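Local coordinates for ricin B lectin (Clostridium thermocellum, PDB 3VSF), which probably hydrolyses beta-1,3-galactan from the chain end as a family 43 exo-galactanase, with a ricin-type beta-trefoil module that binds galactose, at residues Trp134-Ala148 with Gly178-Phe190. Residues are numbered along the deposited sequence; the frame is centred on the assembly and turned at random.
Sequences WMHWENGINYGQARA and GLPGYMSRDCNVF
The imidazole of His136 lies flat against the backbone of Arg185 where two neighbouring four-stranded antiparallel sheets, the blades of the family 43 beta-propeller, meet. Arg185 CA sits over the middle of the ring in a CH-pi contact, 3.3 Å from its centroid. With CG anti to the backbone N (chi1 177°), His136 swings its ring across the segment that leads into strand 187-190. His136 NE2 donates to Glu138 OE1 (2.8 Å), meeting the carboxylate on its anti side, and the same OE1 makes a long salt bridge to Arg185 NE. Glu138 OE1 is thus shared between histidine and arginine, the second at long range.

The Arg185 chain runs alongside the imidazole and stays extended from CG to NE, carrying its guanidinium to the 139-146 hairpin loop. There the group is turned 75° from the His136 ring, and Ala146 CB lies over one face, offset toward the rim. The same methyl touches Met183 CE at 3.5 Å, while Ala146 O accepts from Ser184 N (2.8 Å) well above its carbonyl plane. Ser184 OG hydrogen-bonds to Ser201 on strand 197-203, in the sheet that strand 187-191 opens. Farther along, Cys187 SG rests on the Met135 backbone, and Val189 CG1 meets Trp134 CB at 3.8 Å. At the loop end, Arg185 NH2 donates to Tyr143 O at 2.7 Å, with an N-H...O angle of 150°.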
ATOM      1  N   TRP A 134       9.773 -10.384 -16.118  1.00 69.46           N
ATOM      2  CA  TRP A 134      10.697 -11.006 -15.177  1.00 67.96           C
ATOM      3  C   TRP A 134       9.934 -11.691 -14.050  1.00 67.85           C
ATOM      4  O   TRP A 134       8.745 -11.438 -13.855  1.00 69.26           O
ATOM      5  CB  TRP A 134      11.662  -9.968 -14.609  1.00 66.08           C
ATOM      6  CG  TRP A 134      12.638  -9.456 -15.620  1.00 68.55           C
ATOM      7  CD1 TRP A 134      12.395  -8.546 -16.606  1.00 68.10           C
ATOM      8  CD2 TRP A 134      14.015  -9.828 -15.746  1.00 70.07           C
ATOM      9  NE1 TRP A 134      13.538  -8.327 -17.339  1.00 72.45           N
ATOM     10  CE2 TRP A 134      14.547  -9.102 -16.830  1.00 71.40           C
ATOM     11  CE3 TRP A 134      14.852 -10.703 -15.046  1.00 68.79           C
ATOM     12  CZ2 TRP A 134      15.874  -9.225 -17.231  1.00 70.89           C
ATOM     13  CZ3 TRP A 134      16.171 -10.823 -15.445  1.00 70.16           C
ATOM     14  CH2 TRP A 134      16.670 -10.088 -16.528  1.00 71.39           C
ATOM     15  N   MET A 135      10.619 -12.557 -13.308  1.00 65.93           N
ATOM     16  CA  MET A 135       9.978 -13.310 -12.237  1.00 66.11           C
ATOM     17  C   MET A 135      10.992 -14.051 -11.369  1.00 67.64           C
ATOM     18  O   MET A 135      12.201 -13.918 -11.556  1.00 68.91           O
ATOM     19  CB  MET A 135       8.971 -14.302 -12.821  1.00 69.33           C
ATOM     20  CG  MET A 135       9.610 -15.458 -13.572  1.00 71.76           C
ATOM     21  SD  MET A 135       8.714 -15.913 -15.069  1.00 73.03           S
ATOM     22  CE  MET A 135       9.066 -14.504 -16.116  1.00 69.71           C
ATOM     23  N   HIS A 136      10.483 -14.831 -10.420  1.00 66.90           N
ATOM     24  CA  HIS A 136      11.322 -15.625  -9.532  1.00 67.41           C
ATOM     25  C   HIS A 136      11.073 -17.108  -9.784  1.00 73.17           C
ATOM     26  O   HIS A 136       9.928 -17.561  -9.771  1.00 74.19           O
ATOM     27  CB  HIS A 136      11.021 -15.278  -8.073  1.00 68.06           C
ATOM     28  CG  HIS A 136      11.786 -16.101  -7.083  1.00 70.45           C
ATOM     29  ND1 HIS A 136      11.350 -16.306  -5.791  1.00 68.85           N
ATOM     30  CD2 HIS A 136      12.959 -16.767  -7.193  1.00 72.29           C
ATOM     31  CE1 HIS A 136      12.220 -17.064  -5.149  1.00 70.71           C
ATOM     32  NE2 HIS A 136      13.205 -17.358  -5.977  1.00 71.97           N
ATOM     33  N   TRP A 137      12.145 -17.861 -10.014  1.00 72.00           N
ATOM     34  CA  TRP A 137      12.019 -19.277 -10.350  1.00 69.33           C
ATOM     35  C   TRP A 137      12.602 -20.184  -9.270  1.00 69.35           C
ATOM     36  O   TRP A 137      13.658 -19.896  -8.705  1.00 69.15           O
ATOM     37  CB  TRP A 137      12.692 -19.566 -11.695  1.00 72.43           C
ATOM     38  CG  TRP A 137      12.406 -20.938 -12.230  1.00 74.39           C
ATOM     39  CD1 TRP A 137      11.389 -21.296 -13.067  1.00 74.88           C
ATOM     40  CD2 TRP A 137      13.148 -22.135 -11.968  1.00 71.25           C
ATOM     41  NE1 TRP A 137      11.451 -22.640 -13.340  1.00 73.15           N
ATOM     42  CE2 TRP A 137      12.521 -23.179 -12.678  1.00 72.82           C
ATOM     43  CE3 TRP A 137      14.279 -22.427 -11.200  1.00 73.63           C
ATOM     44  CZ2 TRP A 137      12.990 -24.491 -12.643  1.00 74.06           C
ATOM     45  CZ3 TRP A 137      14.742 -23.730 -11.167  1.00 75.42           C
ATOM     46  CH2 TRP A 137      14.097 -24.745 -11.885  1.00 74.59           C
ATOM     47  N   GLU A 138      11.905 -21.282  -8.991  1.00 69.82           N
ATOM     48  CA  GLU A 138      12.369 -22.274  -8.026  1.00 73.67           C
ATOM     49  C   GLU A 138      12.068 -23.692  -8.507  1.00 74.31           C
ATOM     50  O   GLU A 138      11.278 -23.888  -9.429  1.00 73.58           O
ATOM     51  CB  GLU A 138      11.742 -22.032  -6.651  1.00 74.72           C
ATOM     52  CG  GLU A 138      12.246 -20.780  -5.947  1.00 73.10           C
ATOM     53  CD  GLU A 138      13.722 -20.853  -5.602  1.00 75.07           C
ATOM     54  OE1 GLU A 138      14.286 -19.824  -5.176  1.00 74.59           O
ATOM     55  OE2 GLU A 138      14.320 -21.941  -5.752  1.00 77.14           O
ATOM     56  N   ASN A 139      12.698 -24.676  -7.873  1.00 72.30           N
ATOM     57  CA  ASN A 139      12.574 -26.070  -8.293  1.00 75.42           C
ATOM     58  C   ASN A 139      11.166 -26.648  -8.184  1.00 77.35           C
ATOM     59  O   ASN A 139      10.738 -27.419  -9.040  1.00 78.18           O
ATOM     60  CB  ASN A 139      13.547 -26.956  -7.510  1.00 75.72           C
ATOM     61  CG  ASN A 139      14.976 -26.810  -7.983  1.00 79.20           C
ATOM     62  OD1 ASN A 139      15.227 -26.461  -9.137  1.00 81.92           O
ATOM     63  ND2 ASN A 139      15.925 -27.082  -7.095  1.00 76.88           N
ATOM     64  N   GLY A 140      10.454 -26.278  -7.126  1.00 78.71           N
ATOM     65  CA  GLY A 140       9.180 -26.901  -6.820  1.00 78.97           C
ATOM     66  C   GLY A 140       9.415 -28.015  -5.822  1.00 78.34           C
ATOM     67  O   GLY A 140       8.478 -28.620  -5.303  1.00 78.44           O
ATOM     68  N   ILE A 141      10.691 -28.284  -5.565  1.00 74.68           N
ATOM     69  CA  ILE A 141      11.099 -29.267  -4.571  1.00 76.70           C
ATOM     70  C   ILE A 141      11.748 -28.548  -3.396  1.00 75.20           C
ATOM     71  O   ILE A 141      11.647 -28.986  -2.249  1.00 73.68           O
ATOM     72  CB  ILE A 141      12.102 -30.277  -5.161  1.00 79.92           C
ATOM     73  CG1 ILE A 141      11.448 -31.080  -6.290  1.00 80.93           C
ATOM     74  CG2 ILE A 141      12.623 -31.210  -4.079  1.00 75.29           C
ATOM     75  CD1 ILE A 141      10.266 -31.915  -5.841  1.00 83.37           C
ATOM     76  N   ASN A 142      12.409 -27.435  -3.692  1.00 74.34           N
ATOM     77  CA  ASN A 142      13.066 -26.632  -2.668  1.00 74.42           C
ATOM     78  C   ASN A 142      13.296 -25.201  -3.142  1.00 73.88           C
ATOM     79  O   ASN A 142      12.766 -24.786  -4.172  1.00 75.78           O
ATOM     80  CB  ASN A 142      14.394 -27.272  -2.259  1.00 74.97           C
ATOM     81  CG  ASN A 142      15.393 -27.323  -3.397  1.00 79.37           C
ATOM     82  OD1 ASN A 142      15.054 -27.050  -4.548  1.00 80.18           O
ATOM     83  ND2 ASN A 142      16.632 -27.681  -3.081  1.00 79.37           N
ATOM     84  N   TYR A 143      14.091 -24.451  -2.386  1.00 73.38           N
ATOM     85  CA  TYR A 143      14.392 -23.066  -2.724  1.00 74.36           C
ATOM     86  C   TYR A 143      15.892 -22.831  -2.873  1.00 76.04           C
ATOM     87  O   TYR A 143      16.384 -21.733  -2.618  1.00 74.77           O
ATOM     88  CB  TYR A 143      13.811 -22.117  -1.673  1.00 75.46           C
ATOM     89  CG  TYR A 143      12.376 -21.715  -1.933  1.00 77.01           C
ATOM     90  CD1 TYR A 143      12.066 -20.442  -2.396  1.00 76.49           C
ATOM     91  CD2 TYR A 143      11.332 -22.607  -1.722  1.00 77.64           C
ATOM     92  CE1 TYR A 143      10.757 -20.068  -2.637  1.00 75.87           C
ATOM     93  CE2 TYR A 143      10.020 -22.241  -1.961  1.00 79.32           C
ATOM     94  CZ  TYR A 143       9.739 -20.971  -2.418  1.00 78.10           C
ATOM     95  OH  TYR A 143       8.435 -20.599  -2.659  1.00 78.09           O
ATOM     96  N   GLY A 144      16.612 -23.867  -3.290  1.00 75.70           N
ATOM     97  CA  GLY A 144      18.047 -23.768  -3.476  1.00 73.42           C
ATOM     98  C   GLY A 144      18.419 -23.026  -4.745  1.00 74.44           C
ATOM     99  O   GLY A 144      19.471 -22.390  -4.818  1.00 74.46           O
ATOM    100  N   GLN A 145      17.550 -23.107  -5.746  1.00 72.21           N
ATOM    101  CA  GLN A 145      17.789 -22.444  -7.023  1.00 70.49           C
ATOM    102  C   GLN A 145      17.198 -21.039  -7.030  1.00 79.51           C
ATOM    103  O   GLN A 145      16.183 -20.785  -7.679  1.00 80.84           O
ATOM    104  CB  GLN A 145      17.194 -23.264  -8.170  1.00 73.13           C
ATOM    105  CG  GLN A 145      17.669 -24.708  -8.219  1.00 75.83           C
ATOM    106  CD  GLN A 145      19.150 -24.831  -8.518  1.00 77.48           C
ATOM    107  OE1 GLN A 145      19.736 -23.973  -9.180  1.00 74.13           O
ATOM    108  NE2 GLN A 145      19.766 -25.900  -8.028  1.00 77.61           N
ATOM    109  N   ALA A 146      17.833 -20.129  -6.300  1.00 78.62           N
ATOM    110  CA  ALA A 146      17.383 -18.744  -6.255  1.00 70.78           C
ATOM    111  C   ALA A 146      17.783 -18.025  -7.536  1.00 70.20           C
ATOM    112  O   ALA A 146      18.813 -17.353  -7.585  1.00 72.52           O
ATOM    113  CB  ALA A 146      17.965 -18.038  -5.046  1.00 73.39           C
ATOM    114  N   ARG A 147      16.965 -18.171  -8.572  1.00 67.95           N
ATOM    115  CA  ARG A 147      17.285 -17.606  -9.876  1.00 70.83           C
ATOM    116  C   ARG A 147      16.132 -16.781 -10.438  1.00 69.75           C
ATOM    117  O   ARG A 147      14.976 -16.969 -10.060  1.00 69.16           O
ATOM    118  CB  ARG A 147      17.658 -18.718 -10.858  1.00 74.72           C
ATOM    119  CG  ARG A 147      16.548 -19.729 -11.089  1.00 73.87           C
ATOM    120  CD  ARG A 147      16.915 -20.746 -12.159  1.00 73.77           C
ATOM    121  NE  ARG A 147      17.972 -21.658 -11.733  1.00 75.09           N
ATOM    122  CZ  ARG A 147      18.204 -22.840 -12.296  1.00 76.16           C
ATOM    123  NH1 ARG A 147      17.447 -23.259 -13.301  1.00 72.14           N
ATOM    124  NH2 ARG A 147      19.188 -23.609 -11.849  1.00 73.57           N
ATOM    125  N   ALA A 148      16.462 -15.864 -11.341  1.00 69.11           N
ATOM    126  CA  ALA A 148      15.457 -15.065 -12.026  1.00 66.94           C
ATOM    127  C   ALA A 148      15.096 -15.715 -13.355  1.00 71.09           C
ATOM    128  O   ALA A 148      15.869 -16.503 -13.898  1.00 71.97           O
ATOM    129  CB  ALA A 148      15.967 -13.651 -12.249  1.00 64.41           C
ATOM    130  N   GLY A 178      27.179 -21.503  -2.116  1.00 79.10           N
ATOM    131  CA  GLY A 178      27.289 -22.831  -2.691  1.00 78.99           C
ATOM    132  C   GLY A 178      27.160 -22.905  -4.201  1.00 83.54           C
ATOM    133  O   GLY A 178      27.713 -23.809  -4.829  1.00 83.27           O
ATOM    134  N   LEU A 179      26.432 -21.963  -4.791  1.00 78.98           N
ATOM    135  CA  LEU A 179      26.192 -21.988  -6.230  1.00 77.89           C
ATOM    136  C   LEU A 179      26.778 -20.772  -6.942  1.00 79.30           C
ATOM    137  O   LEU A 179      26.993 -19.728  -6.326  1.00 80.51           O
ATOM    138  CB  LEU A 179      24.692 -22.099  -6.520  1.00 75.41           C
ATOM    139  CG  LEU A 179      24.003 -23.381  -6.043  1.00 77.68           C
ATOM    140  CD1 LEU A 179      22.516 -23.342  -6.361  1.00 76.32           C
ATOM    141  CD2 LEU A 179      24.656 -24.609  -6.663  1.00 75.55           C
ATOM    142  N   PRO A 180      27.049 -20.910  -8.250  1.00 80.95           N
ATOM    143  CA  PRO A 180      27.554 -19.802  -9.063  1.00 81.30           C
ATOM    144  C   PRO A 180      26.444 -18.814  -9.402  1.00 76.99           C
ATOM    145  O   PRO A 180      25.342 -19.228  -9.763  1.00 76.59           O
ATOM    146  CB  PRO A 180      28.042 -20.502 -10.333  1.00 78.51           C
ATOM    147  CG  PRO A 180      27.180 -21.710 -10.437  1.00 77.76           C
ATOM    148  CD  PRO A 180      26.944 -22.160  -9.022  1.00 80.37           C
ATOM    149  N   GLY A 181      26.737 -17.523  -9.285  1.00 78.25           N
ATOM    150  CA  GLY A 181      25.757 -16.492  -9.568  1.00 79.41           C
ATOM    151  C   GLY A 181      25.030 -16.023  -8.323  1.00 77.00           C
ATOM    152  O   GLY A 181      24.753 -16.809  -7.417  1.00 77.02           O
ATOM    153  N   TYR A 182      24.722 -14.730  -8.280  1.00 77.84           N
ATOM    154  CA  TYR A 182      24.004 -14.143  -7.157  1.00 71.70           C
ATOM    155  C   TYR A 182      22.625 -14.770  -6.992  1.00 71.80           C
ATOM    156  O   TYR A 182      21.927 -15.023  -7.975  1.00 72.93           O
ATOM    157  CB  TYR A 182      23.854 -12.635  -7.361  1.00 69.04           C
ATOM    158  CG  TYR A 182      25.150 -11.864  -7.272  1.00 68.24           C
ATOM    159  CD1 TYR A 182      26.085 -12.148  -6.287  1.00 69.78           C
ATOM    160  CD2 TYR A 182      25.439 -10.850  -8.175  1.00 69.76           C
ATOM    161  CE1 TYR A 182      27.270 -11.443  -6.201  1.00 71.48           C
ATOM    162  CE2 TYR A 182      26.621 -10.139  -8.099  1.00 71.61           C
ATOM    163  CZ  TYR A 182      27.534 -10.441  -7.110  1.00 72.72           C
ATOM    164  OH  TYR A 182      28.713  -9.736  -7.030  1.00 73.17           O
ATOM    165  N   MET A 183      22.233 -15.020  -5.746  1.00 69.64           N
ATOM    166  CA  MET A 183      20.892 -15.513  -5.460  1.00 69.83           C
ATOM    167  C   MET A 183      19.868 -14.451  -5.844  1.00 67.77           C
ATOM    168  O   MET A 183      20.144 -13.255  -5.766  1.00 66.21           O
ATOM    169  CB  MET A 183      20.747 -15.878  -3.981  1.00 71.07           C
ATOM    170  CG  MET A 183      21.709 -16.957  -3.507  1.00 71.55           C
ATOM    171  SD  MET A 183      21.363 -17.540  -1.836  1.00 75.88           S
ATOM    172  CE  MET A 183      19.776 -18.335  -2.074  1.00 69.82           C
ATOM    173  N   SER A 184      18.687 -14.893  -6.265  1.00 65.99           N
ATOM    174  CA  SER A 184      17.644 -13.972  -6.701  1.00 66.53           C
ATOM    175  C   SER A 184      16.256 -14.519  -6.390  1.00 70.18           C
ATOM    176  O   SER A 184      15.729 -15.353  -7.127  1.00 68.19           O
ATOM    177  CB  SER A 184      17.774 -13.689  -8.198  1.00 64.24           C
ATOM    178  OG  SER A 184      16.705 -12.885  -8.663  1.00 61.08           O
ATOM    179  N   ARG A 185      15.668 -14.044  -5.296  1.00 70.89           N
ATOM    180  CA  ARG A 185      14.325 -14.467  -4.909  1.00 70.96           C
ATOM    181  C   ARG A 185      13.291 -13.381  -5.195  1.00 69.37           C
ATOM    182  O   ARG A 185      13.009 -13.080  -6.355  1.00 68.47           O
ATOM    183  CB  ARG A 185      14.291 -14.884  -3.436  1.00 71.44           C
ATOM    184  CG  ARG A 185      15.106 -16.132  -3.137  1.00 72.30           C
ATOM    185  CD  ARG A 185      14.626 -16.824  -1.872  1.00 76.47           C
ATOM    186  NE  ARG A 185      15.205 -18.156  -1.723  1.00 72.04           N
ATOM    187  CZ  ARG A 185      16.229 -18.444  -0.927  1.00 72.81           C
ATOM    188  NH1 ARG A 185      16.793 -17.490  -0.197  1.00 74.50           N
ATOM    189  NH2 ARG A 185      16.689 -19.686  -0.857  1.00 71.17           N
ATOM    190  N   ASP A 186      12.720 -12.802  -4.142  1.00 70.36           N
ATOM    191  CA  ASP A 186      11.746 -11.727  -4.302  1.00 67.03           C
ATOM    192  C   ASP A 186      12.317 -10.630  -5.191  1.00 64.46           C
ATOM    193  O   ASP A 186      13.409 -10.124  -4.938  1.00 65.58           O
ATOM    194  CB  ASP A 186      11.334 -11.158  -2.943  1.00 71.31           C
ATOM    195  CG  ASP A 186      10.469 -12.117  -2.148  1.00 74.01           C
ATOM    196  OD1 ASP A 186      10.562 -13.340  -2.385  1.00 72.97           O
ATOM    197  OD2 ASP A 186       9.696 -11.647  -1.285  1.00 69.26           O
ATOM    198  N   CYS A 187      11.576 -10.266  -6.233  1.00 63.00           N
ATOM    199  CA  CYS A 187      12.091  -9.349  -7.242  1.00 65.10           C
ATOM    200  C   CYS A 187      11.072  -8.302  -7.681  1.00 68.36           C
ATOM    201  O   CYS A 187       9.922  -8.311  -7.241  1.00 69.62           O
ATOM    202  CB  CYS A 187      12.562 -10.133  -8.465  1.00 64.55           C
ATOM    203  SG  CYS A 187      11.237 -11.033  -9.299  1.00 67.29           S
ATOM    204  N   ASN A 188      11.511  -7.405  -8.559  1.00 67.95           N
ATOM    205  CA  ASN A 188      10.650  -6.376  -9.127  1.00 68.00           C
ATOM    206  C   ASN A 188      11.380  -5.617 -10.233  1.00 66.98           C
ATOM    207  O   ASN A 188      12.610  -5.601 -10.273  1.00 66.46           O
ATOM    208  CB  ASN A 188      10.179  -5.408  -8.041  1.00 67.33           C
ATOM    209  CG  ASN A 188       8.801  -4.842  -8.323  1.00 69.84           C
ATOM    210  OD1 ASN A 188       8.398  -4.703  -9.478  1.00 69.81           O
ATOM    211  ND2 ASN A 188       8.066  -4.520  -7.265  1.00 68.14           N
ATOM    212  N   VAL A 189      10.622  -4.994 -11.131  1.00 67.36           N
ATOM    213  CA  VAL A 189      11.213  -4.273 -12.255  1.00 65.82           C
ATOM    214  C   VAL A 189      10.922  -2.777 -12.197  1.00 68.04           C
ATOM    215  O   VAL A 189       9.946  -2.346 -11.581  1.00 66.90           O
ATOM    216  CB  VAL A 189      10.719  -4.826 -13.604  1.00 67.10           C
ATOM    217  CG1 VAL A 189      11.118  -6.285 -13.756  1.00 69.72           C
ATOM    218  CG2 VAL A 189       9.212  -4.664 -13.724  1.00 69.06           C
ATOM    219  N   PHE A 190      11.773  -1.991 -12.848  1.00 71.10           N
ATOM    220  CA  PHE A 190      11.617  -0.542 -12.876  1.00 70.71           C
ATOM    221  C   PHE A 190      12.189   0.063 -14.156  1.00 74.40           C
ATOM    222  O   PHE A 190      13.283  -0.297 -14.590  1.00 74.55           O
ATOM    223  CB  PHE A 190      12.285   0.091 -11.654  1.00 71.10           C
ATOM    224  CG  PHE A 190      12.455   1.579 -11.760  1.00 72.64           C
ATOM    225  CD1 PHE A 190      13.687   2.129 -12.075  1.00 71.20           C
ATOM    226  CD2 PHE A 190      11.382   2.431 -11.549  1.00 71.69           C
ATOM    227  CE1 PHE A 190      13.847   3.498 -12.174  1.00 74.73           C
ATOM    228  CE2 PHE A 190      11.536   3.800 -11.647  1.00 72.74           C
ATOM    229  CZ  PHE A 190      12.770   4.335 -11.960  1.00 75.51           C
TER